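Local coordinates for protein arginine kinase (Anthopleura japonica, PDB 4RF9) that catalyses the reversible transfer of phosphate between ATP and L-arginine, giving phosphoarginine and ADP, in a single chain that carries two kinase repeats, at residues A[449-454]-A[688-693]; A[134-139]-A[264-269]. All blocks are in the same frame, centred on the assembly; numbering follows the deposited sequence.

Contact 1 (A[449-454]-A[688-693]); sequences HSPYKL and NRRRLG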
ATOM      1  N   HIS A 449       0.243  -9.672 -33.572  1.00 36.66           N
ATOM      2  CA  HIS A 449      -0.559 -10.881 -33.731  1.00 37.15           C
ATOM      3  C   HIS A 449      -0.778 -11.255 -35.194  1.00 33.80           C
ATOM      4  O   HIS A 449      -1.696 -12.009 -35.509  1.00 32.36           O
ATOM      5  CB  HIS A 449      -1.911 -10.733 -33.027  1.00 31.16           C
ATOM      6  CG  HIS A 449      -1.804 -10.575 -31.544  1.00 32.40           C
ATOM      7  ND1 HIS A 449      -1.538 -11.633 -30.701  1.00 32.58           N
ATOM      8  CD2 HIS A 449      -1.927  -9.484 -30.751  1.00 29.11           C
ATOM      9  CE1 HIS A 449      -1.501 -11.201 -29.454  1.00 32.42           C
ATOM     10  NE2 HIS A 449      -1.733  -9.900 -29.457  1.00 28.49           N
ATOM     11  N   SER A 450       0.062 -10.720 -36.076  1.00 34.49           N
ATOM     12  CA  SER A 450       0.034 -11.072 -37.491  1.00 37.02           C
ATOM     13  C   SER A 450       0.081 -12.592 -37.652  1.00 39.98           C
ATOM     14  O   SER A 450       0.809 -13.267 -36.925  1.00 46.42           O
ATOM     15  CB  SER A 450       1.215 -10.423 -38.214  1.00 37.74           C
ATOM     16  OG  SER A 450       1.304 -10.856 -39.562  1.00 44.83           O
ATOM     17  N   PRO A 451      -0.682 -13.139 -38.616  1.00 40.14           N
ATOM     18  CA  PRO A 451      -1.456 -12.450 -39.654  1.00 39.96           C
ATOM     19  C   PRO A 451      -2.914 -12.153 -39.286  1.00 38.95           C
ATOM     20  O   PRO A 451      -3.719 -11.944 -40.194  1.00 45.27           O
ATOM     21  CB  PRO A 451      -1.432 -13.460 -40.799  1.00 42.49           C
ATOM     22  CG  PRO A 451      -1.501 -14.776 -40.091  1.00 42.59           C
ATOM     23  CD  PRO A 451      -0.726 -14.602 -38.800  1.00 40.52           C
ATOM     24  N   TYR A 452      -3.248 -12.132 -38.001  1.00 37.13           N
ATOM     25  CA  TYR A 452      -4.634 -11.901 -37.590  1.00 34.23           C
ATOM     26  C   TYR A 452      -5.125 -10.506 -37.966  1.00 32.97           C
ATOM     27  O   TYR A 452      -4.424  -9.514 -37.764  1.00 31.92           O
ATOM     28  CB  TYR A 452      -4.818 -12.130 -36.083  1.00 31.62           C
ATOM     29  CG  TYR A 452      -6.205 -11.782 -35.571  1.00 32.72           C
ATOM     30  CD1 TYR A 452      -7.255 -12.685 -35.683  1.00 31.80           C
ATOM     31  CD2 TYR A 452      -6.462 -10.551 -34.975  1.00 31.62           C
ATOM     32  CE1 TYR A 452      -8.522 -12.371 -35.217  1.00 31.73           C
ATOM     33  CE2 TYR A 452      -7.727 -10.231 -34.507  1.00 33.45           C
ATOM     34  CZ  TYR A 452      -8.752 -11.146 -34.631  1.00 33.74           C
ATOM     35  OH  TYR A 452     -10.007 -10.830 -34.167  1.00 30.20           O
ATOM     36  N   LYS A 453      -6.331 -10.442 -38.519  1.00 34.21           N
ATOM     37  CA  LYS A 453      -6.989  -9.168 -38.778  1.00 34.84           C
ATOM     38  C   LYS A 453      -8.191  -9.006 -37.853  1.00 32.10           C
ATOM     39  O   LYS A 453      -8.928  -9.960 -37.607  1.00 32.44           O
ATOM     40  CB  LYS A 453      -7.418  -9.055 -40.246  1.00 38.54           C
ATOM     41  CG  LYS A 453      -6.261  -9.068 -41.236  1.00 43.91           C
ATOM     42  CD  LYS A 453      -5.078  -8.271 -40.705  1.00 50.71           C
ATOM     43  CE  LYS A 453      -4.165  -7.791 -41.819  1.00 55.52           C
ATOM     44  NZ  LYS A 453      -4.721  -6.585 -42.493  1.00 61.51           N
ATOM     45  N   LEU A 454      -8.373  -7.794 -37.337  1.00 32.40           N
ATOM     46  CA  LEU A 454      -9.429  -7.518 -36.368  1.00 34.96           C
ATOM     47  C   LEU A 454     -10.820  -7.771 -36.933  1.00 34.28           C
ATOM     48  O   LEU A 454     -11.754  -8.086 -36.193  1.00 34.28           O
ATOM     49  CB  LEU A 454      -9.317  -6.080 -35.853  1.00 35.91           C
ATOM     50  CG  LEU A 454      -8.281  -5.866 -34.744  1.00 39.16           C
ATOM     51  CD1 LEU A 454      -7.791  -4.433 -34.738  1.00 40.96           C
ATOM     52  CD2 LEU A 454      -8.869  -6.235 -33.390  1.00 39.17           C
ATOM     53  N   ASN A 688       2.840 -22.446 -27.940  1.00 53.68           N
ATOM     54  CA  ASN A 688       2.021 -21.903 -29.014  1.00 52.57           C
ATOM     55  C   ASN A 688       2.507 -20.512 -29.394  1.00 56.41           C
ATOM     56  O   ASN A 688       3.006 -19.774 -28.547  1.00 58.44           O
ATOM     57  CB  ASN A 688       0.560 -21.833 -28.575  1.00 47.22           C
ATOM     58  CG  ASN A 688       0.360 -20.946 -27.358  1.00 45.33           C
ATOM     59  OD1 ASN A 688       0.692 -21.328 -26.236  1.00 42.70           O
ATOM     60  ND2 ASN A 688      -0.188 -19.755 -27.576  1.00 42.72           N
ATOM     61  N   ARG A 689       2.357 -20.149 -30.664  1.00 60.43           N
ATOM     62  CA  ARG A 689       2.790 -18.836 -31.128  1.00 62.44           C
ATOM     63  C   ARG A 689       1.617 -17.866 -31.257  1.00 55.61           C
ATOM     64  O   ARG A 689       1.788 -16.654 -31.143  1.00 56.99           O
ATOM     65  CB  ARG A 689       3.528 -18.952 -32.464  1.00 69.33           C
ATOM     66  CG  ARG A 689       4.456 -17.786 -32.769  1.00 73.44           C
ATOM     67  CD  ARG A 689       5.111 -17.950 -34.131  1.00 76.54           C
ATOM     68  NE  ARG A 689       5.627 -19.301 -34.330  1.00 79.37           N
ATOM     69  CZ  ARG A 689       6.206 -19.719 -35.452  1.00 83.26           C
ATOM     70  NH1 ARG A 689       6.347 -18.886 -36.475  1.00 84.38           N
ATOM     71  NH2 ARG A 689       6.646 -20.966 -35.553  1.00 84.67           N
ATOM     72  N   ARG A 690       0.425 -18.410 -31.489  1.00 49.96           N
ATOM     73  CA  ARG A 690      -0.764 -17.591 -31.705  1.00 47.04           C
ATOM     74  C   ARG A 690      -1.693 -17.571 -30.492  1.00 45.54           C
ATOM     75  O   ARG A 690      -1.868 -18.579 -29.810  1.00 46.02           O
ATOM     76  CB  ARG A 690      -1.529 -18.072 -32.942  1.00 46.09           C
ATOM     77  CG  ARG A 690      -0.717 -18.048 -34.229  1.00 47.51           C
ATOM     78  CD  ARG A 690      -1.572 -18.425 -35.430  1.00 51.35           C
ATOM     79  NE  ARG A 690      -0.814 -18.415 -36.679  1.00 59.39           N
ATOM     80  CZ  ARG A 690      -1.356 -18.606 -37.879  1.00 61.38           C
ATOM     81  NH1 ARG A 690      -2.660 -18.818 -37.991  1.00 59.78           N
ATOM     82  NH2 ARG A 690      -0.598 -18.582 -38.966  1.00 61.05           N
ATOM     83  N   ARG A 691      -2.286 -16.409 -30.237  1.00 42.48           N
ATOM     84  CA  ARG A 691      -3.243 -16.250 -29.150  1.00 41.43           C
ATOM     85  C   ARG A 691      -4.567 -15.734 -29.696  1.00 40.42           C
ATOM     86  O   ARG A 691      -5.624 -15.934 -29.100  1.00 39.70           O
ATOM     87  CB  ARG A 691      -2.718 -15.256 -28.114  1.00 42.96           C
ATOM     88  CG  ARG A 691      -1.555 -15.745 -27.267  1.00 45.57           C
ATOM     89  CD  ARG A 691      -1.238 -14.726 -26.178  1.00 49.02           C
ATOM     90  NE  ARG A 691      -0.208 -15.191 -25.253  1.00 54.44           N
ATOM     91  CZ  ARG A 691       1.075 -14.850 -25.325  1.00 58.55           C
ATOM     92  NH1 ARG A 691       1.496 -14.035 -26.284  1.00 58.71           N
ATOM     93  NH2 ARG A 691       1.937 -15.322 -24.436  1.00 61.81           N
ATOM     94  N   LEU A 692      -4.489 -15.067 -30.844  1.00 35.78           N
ATOM     95  CA  LEU A 692      -5.612 -14.338 -31.418  1.00 34.69           C
ATOM     96  C   LEU A 692      -5.923 -14.876 -32.811  1.00 38.97           C
ATOM     97  O   LEU A 692      -5.049 -14.914 -33.677  1.00 40.12           O
ATOM     98  CB  LEU A 692      -5.264 -12.847 -31.482  1.00 36.29           C
ATOM     99  CG  LEU A 692      -6.339 -11.780 -31.704  1.00 34.73           C
ATOM    100  CD1 LEU A 692      -7.536 -11.975 -30.790  1.00 27.48           C
ATOM    101  CD2 LEU A 692      -5.743 -10.391 -31.499  1.00 31.60           C
ATOM    102  N   GLY A 693      -7.166 -15.298 -33.023  1.00 37.39           N
ATOM    103  CA  GLY A 693      -7.578 -15.848 -34.302  1.00 38.30           C
ATOM    104  C   GLY A 693      -7.906 -17.326 -34.229  1.00 34.58           C
ATOM    105  O   GLY A 693      -8.421 -17.908 -35.183  1.00 34.38           O
TER
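Leu-692 lies between two rings of the segment 449-454, and its branched end is the centre of the contact. Its CG sits over one face of the Tyr-452 ring, 3.6 Å from the ring centroid and displaced toward the rim, a CH-pi contact in which CD2 also comes within 3.6 Å of Tyr-452 CE2. The same CD2 methyl rests on a face of the His-449 imidazole, 4.2 Å from that centroid, and the two side chains cross there at about a right angle. With chi1 of -165°, Leu-692 turns CG anti to its own backbone N, which carries the branch to both rings. Tyr-452 CD1 also meets the backbone at Gly-693, whose CA is 3.5 Å away. Farther out, Pro-451 lays CD over one face of the Arg-690 guanidinium, 4.0 Å from NH2, at the end of an extended side chain.

Around these apolar touches, hydrogen bonds fix both pieces of chain. Tyr-452 N bonds to His-449 O at 2.9 Å, closing a type VIa beta turn, with a cis peptide before Pro-451, directly after helix 438-448, which holds both rings on the leucine side. The polar ends of the rings are tied elsewhere, His-449 NE2 to Pro-631 O and Tyr-452 OH to Ala-623 O, which limits their rotation. On the other segment Asn-688 ND2 donates to Arg-690 O at 3.0 Å, from above the carbonyl plane, bracing the bend that leaves strand 683-688. Val-445 of helix 438-448 and His-458 also touch Leu-692. The interface joins the loop leaving the last helix of the N-terminal domain to the chain between strand 683-688 and helix 696-711 of the catalytic domain, built on the eight-stranded antiparallel sheet of the phosphagen kinase fold.

Contact 2 (A[134-139]-A[264-269]); sequences VARSLK and LGFQHT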
ATOM      1  N   VAL A 134      -4.100  10.653  16.474  1.00 33.97           N
ATOM      2  CA  VAL A 134      -4.462  11.512  17.597  1.00 35.51           C
ATOM      3  C   VAL A 134      -3.965  10.918  18.914  1.00 35.09           C
ATOM      4  O   VAL A 134      -3.872   9.698  19.061  1.00 31.07           O
ATOM      5  CB  VAL A 134      -5.986  11.762  17.690  1.00 38.44           C
ATOM      6  CG1 VAL A 134      -6.474  12.574  16.495  1.00 40.59           C
ATOM      7  CG2 VAL A 134      -6.742  10.449  17.800  1.00 40.22           C
ATOM      8  N   ALA A 135      -3.631  11.792  19.858  1.00 28.87           N
ATOM      9  CA  ALA A 135      -3.275  11.377  21.206  1.00 32.98           C
ATOM     10  C   ALA A 135      -4.385  11.800  22.160  1.00 34.80           C
ATOM     11  O   ALA A 135      -4.903  12.914  22.061  1.00 31.29           O
ATOM     12  CB  ALA A 135      -1.944  11.990  21.620  1.00 33.23           C
ATOM     13  N   ARG A 136      -4.759  10.907  23.072  1.00 33.76           N
ATOM     14  CA  ARG A 136      -5.860  11.166  23.997  1.00 32.64           C
ATOM     15  C   ARG A 136      -5.569  10.618  25.395  1.00 34.83           C
ATOM     16  O   ARG A 136      -4.805   9.665  25.552  1.00 31.54           O
ATOM     17  CB  ARG A 136      -7.162  10.567  23.462  1.00 26.49           C
ATOM     18  CG  ARG A 136      -7.744  11.295  22.258  1.00 28.10           C
ATOM     19  CD  ARG A 136      -8.162  12.713  22.611  1.00 27.70           C
ATOM     20  NE  ARG A 136      -8.844  13.363  21.500  1.00 25.33           N
ATOM     21  CZ  ARG A 136      -8.234  14.092  20.571  1.00 29.92           C
ATOM     22  NH1 ARG A 136      -6.922  14.274  20.622  1.00 26.76           N
ATOM     23  NH2 ARG A 136      -8.937  14.644  19.591  1.00 31.73           N
ATOM     24  N   SER A 137      -6.183  11.230  26.403  1.00 35.24           N
ATOM     25  CA  SER A 137      -6.028  10.797  27.790  1.00 36.12           C
ATOM     26  C   SER A 137      -7.377  10.786  28.512  1.00 34.81           C
ATOM     27  O   SER A 137      -8.175  11.708  28.366  1.00 37.21           O
ATOM     28  CB  SER A 137      -5.031  11.699  28.525  1.00 33.60           C
ATOM     29  OG  SER A 137      -3.735  11.594  27.962  1.00 33.76           O
ATOM     30  N   LEU A 138      -7.615   9.736  29.295  1.00 29.62           N
ATOM     31  CA  LEU A 138      -8.894   9.527  29.973  1.00 32.41           C
ATOM     32  C   LEU A 138      -9.105  10.425  31.191  1.00 38.19           C
ATOM     33  O   LEU A 138      -8.162  10.729  31.921  1.00 33.44           O
ATOM     34  CB  LEU A 138      -9.017   8.066  30.412  1.00 37.78           C
ATOM     35  CG  LEU A 138      -9.832   7.105  29.545  1.00 45.77           C
ATOM     36  CD1 LEU A 138      -9.486   7.258  28.070  1.00 42.67           C
ATOM     37  CD2 LEU A 138      -9.603   5.673  30.008  1.00 46.88           C
ATOM     38  N   LYS A 139     -10.355  10.830  31.411  1.00 43.91           N
ATOM     39  CA  LYS A 139     -10.719  11.589  32.603  1.00 44.72           C
ATOM     40  C   LYS A 139     -10.495  10.756  33.863  1.00 39.44           C
ATOM     41  O   LYS A 139     -10.696   9.542  33.856  1.00 34.05           O
ATOM     42  CB  LYS A 139     -12.190  12.012  32.544  1.00 49.65           C
ATOM     43  CG  LYS A 139     -12.526  13.058  31.494  1.00 59.54           C
ATOM     44  CD  LYS A 139     -14.034  13.223  31.381  1.00 64.81           C
ATOM     45  CE  LYS A 139     -14.422  14.242  30.326  1.00 65.90           C
ATOM     46  NZ  LYS A 139     -15.881  14.173  30.034  1.00 67.96           N
ATOM     47  N   LEU A 264     -16.214   7.088  28.039  1.00 41.65           N
ATOM     48  CA  LEU A 264     -15.135   7.233  29.014  1.00 39.29           C
ATOM     49  C   LEU A 264     -14.816   8.690  29.361  1.00 38.84           C
ATOM     50  O   LEU A 264     -14.658   9.034  30.531  1.00 39.04           O
ATOM     51  CB  LEU A 264     -13.877   6.517  28.515  1.00 39.13           C
ATOM     52  CG  LEU A 264     -13.652   5.056  28.920  1.00 44.44           C
ATOM     53  CD1 LEU A 264     -14.879   4.173  28.715  1.00 46.83           C
ATOM     54  CD2 LEU A 264     -12.467   4.491  28.157  1.00 42.39           C
ATOM     55  N   GLY A 265     -14.719   9.538  28.343  1.00 42.62           N
ATOM     56  CA  GLY A 265     -14.386  10.936  28.548  1.00 42.14           C
ATOM     57  C   GLY A 265     -12.894  11.210  28.492  1.00 42.27           C
ATOM     58  O   GLY A 265     -12.091  10.419  28.990  1.00 41.45           O
ATOM     59  N   PHE A 266     -12.527  12.340  27.890  1.00 38.73           N
ATOM     60  CA  PHE A 266     -11.126  12.726  27.728  1.00 34.81           C
ATOM     61  C   PHE A 266     -10.736  13.909  28.614  1.00 35.93           C
ATOM     62  O   PHE A 266     -11.574  14.742  28.962  1.00 37.49           O
ATOM     63  CB  PHE A 266     -10.840  13.095  26.269  1.00 31.47           C
ATOM     64  CG  PHE A 266     -11.018  11.959  25.303  1.00 31.23           C
ATOM     65  CD1 PHE A 266     -10.617  10.676  25.633  1.00 30.18           C
ATOM     66  CD2 PHE A 266     -11.586  12.180  24.059  1.00 35.00           C
ATOM     67  CE1 PHE A 266     -10.780   9.631  24.740  1.00 27.32           C
ATOM     68  CE2 PHE A 266     -11.753  11.143  23.161  1.00 30.89           C
ATOM     69  CZ  PHE A 266     -11.351   9.867  23.503  1.00 33.04           C
ATOM     70  N   GLN A 267      -9.456  13.981  28.964  1.00 38.24           N
ATOM     71  CA  GLN A 267      -8.923  15.145  29.663  1.00 38.24           C
ATOM     72  C   GLN A 267      -8.789  16.291  28.668  1.00 37.19           C
ATOM     73  O   GLN A 267      -8.131  16.156  27.635  1.00 39.29           O
ATOM     74  CB  GLN A 267      -7.574  14.827  30.311  1.00 33.27           C
ATOM     75  CG  GLN A 267      -7.656  13.785  31.410  1.00 36.76           C
ATOM     76  CD  GLN A 267      -6.316  13.517  32.066  1.00 39.67           C
ATOM     77  OE1 GLN A 267      -5.533  14.436  32.302  1.00 38.60           O
ATOM     78  NE2 GLN A 267      -6.044  12.251  32.361  1.00 41.35           N
ATOM     79  N   HIS A 268      -9.419  17.417  28.985  1.00 38.38           N
ATOM     80  CA  HIS A 268      -9.585  18.492  28.018  1.00 42.11           C
ATOM     81  C   HIS A 268      -9.873  19.831  28.690  1.00 43.96           C
ATOM     82  O   HIS A 268     -10.716  19.919  29.581  1.00 42.84           O
ATOM     83  CB  HIS A 268     -10.722  18.129  27.059  1.00 44.88           C
ATOM     84  CG  HIS A 268     -11.011  19.179  26.032  1.00 49.66           C
ATOM     85  ND1 HIS A 268     -11.819  20.268  26.286  1.00 52.99           N
ATOM     86  CD2 HIS A 268     -10.615  19.297  24.743  1.00 48.66           C
ATOM     87  CE1 HIS A 268     -11.899  21.017  25.201  1.00 50.63           C
ATOM     88  NE2 HIS A 268     -11.179  20.450  24.249  1.00 49.41           N
ATOM     89  N   THR A 269      -9.164  20.872  28.258  1.00 44.34           N
ATOM     90  CA  THR A 269      -9.412  22.223  28.749  1.00 42.66           C
ATOM     91  C   THR A 269      -9.604  23.187  27.583  1.00 44.75           C
ATOM     92  O   THR A 269      -9.359  22.838  26.428  1.00 46.36           O
ATOM     93  CB  THR A 269      -8.260  22.741  29.637  1.00 41.76           C
ATOM     94  OG1 THR A 269      -7.095  22.972  28.834  1.00 40.07           O
ATOM     95  CG2 THR A 269      -7.929  21.738  30.732  1.00 38.34           C
TER
HETATM   96  O   HOH W   1      -6.613  13.994  26.400  1.00 32.71           O
HETATM   97  O   HOH W   2     -12.223   7.830  31.779  1.00 49.20           O
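Leu-138 O accepts the side-chain amide of Gln-267, NE2 lying 2.6 Å away with an N-H...O angle of 162°. The acceptor is close to the amide plane, NE2 tilted 31° from the carbonyl plane. Gln-267 is extended beyond CG, a shape that carries the amide out to this carbonyl. Two backbone bonds, Gln-267 N to Ser-137 O at 2.7 Å and Lys-139 N to Gly-265 O at 3.0 Å, lie on either side of Leu-138 and Phe-266, making them a single antiparallel bridge of the non-hydrogen-bonded kind. Here the chain leaving strand 127-136, a central strand of the catalytic domain's antiparallel sheet, meets the exit of helix 246-264. One water accepts from Ser-137 N and lies 2.9 Å from Gln-267 O; a second links Lys-139 O and Leu-264 O.

On the sheet side, Arg-136 bends at chi2 and lays its aliphatic part over one face of the Phe-266 ring. Its CD is 4.0 Å from the ring centroid, a CH-pi contact, and the guanidinium plane stands 79° from the ring. The head is directed elsewhere, NH1 donating to Ala-135 O and to Thr-284 O, with Tyr-274 in cation-pi contact. Leu-138 CD2 meets Leu-264 CD2 at 3.6 Å, and on helix 149-163 Leu-138 touches Ile-155 and Val-159, Leu-264 Val-162; the extended Lys-139 chain runs along the backbone of Gly-265 and Phe-266.

Overall arrangement
Contacts 1 and 2 belong to different halves of the double-length enzyme: 134-139 with 264-269 lies in the first repeat, 449-454 with 688-693 in the second. Their centres are about 67 Å apart, on opposite sides of the chain's centre, and their nearest atoms remain about 49 Å apart. They also follow in series, contact 2 closing before contact 1 opens. Contact 2 lies within one catalytic domain, where the side chain of Arg-136 is about 8 Å from those of Arg-133 and Arg-236, predicted ATP-binding residues. Contact 1 brings the loop after the N-terminal helices against the catalytic domain, away from the annotated sites, although the Tyr-452 side chain is about 11 Å from a bound arginine.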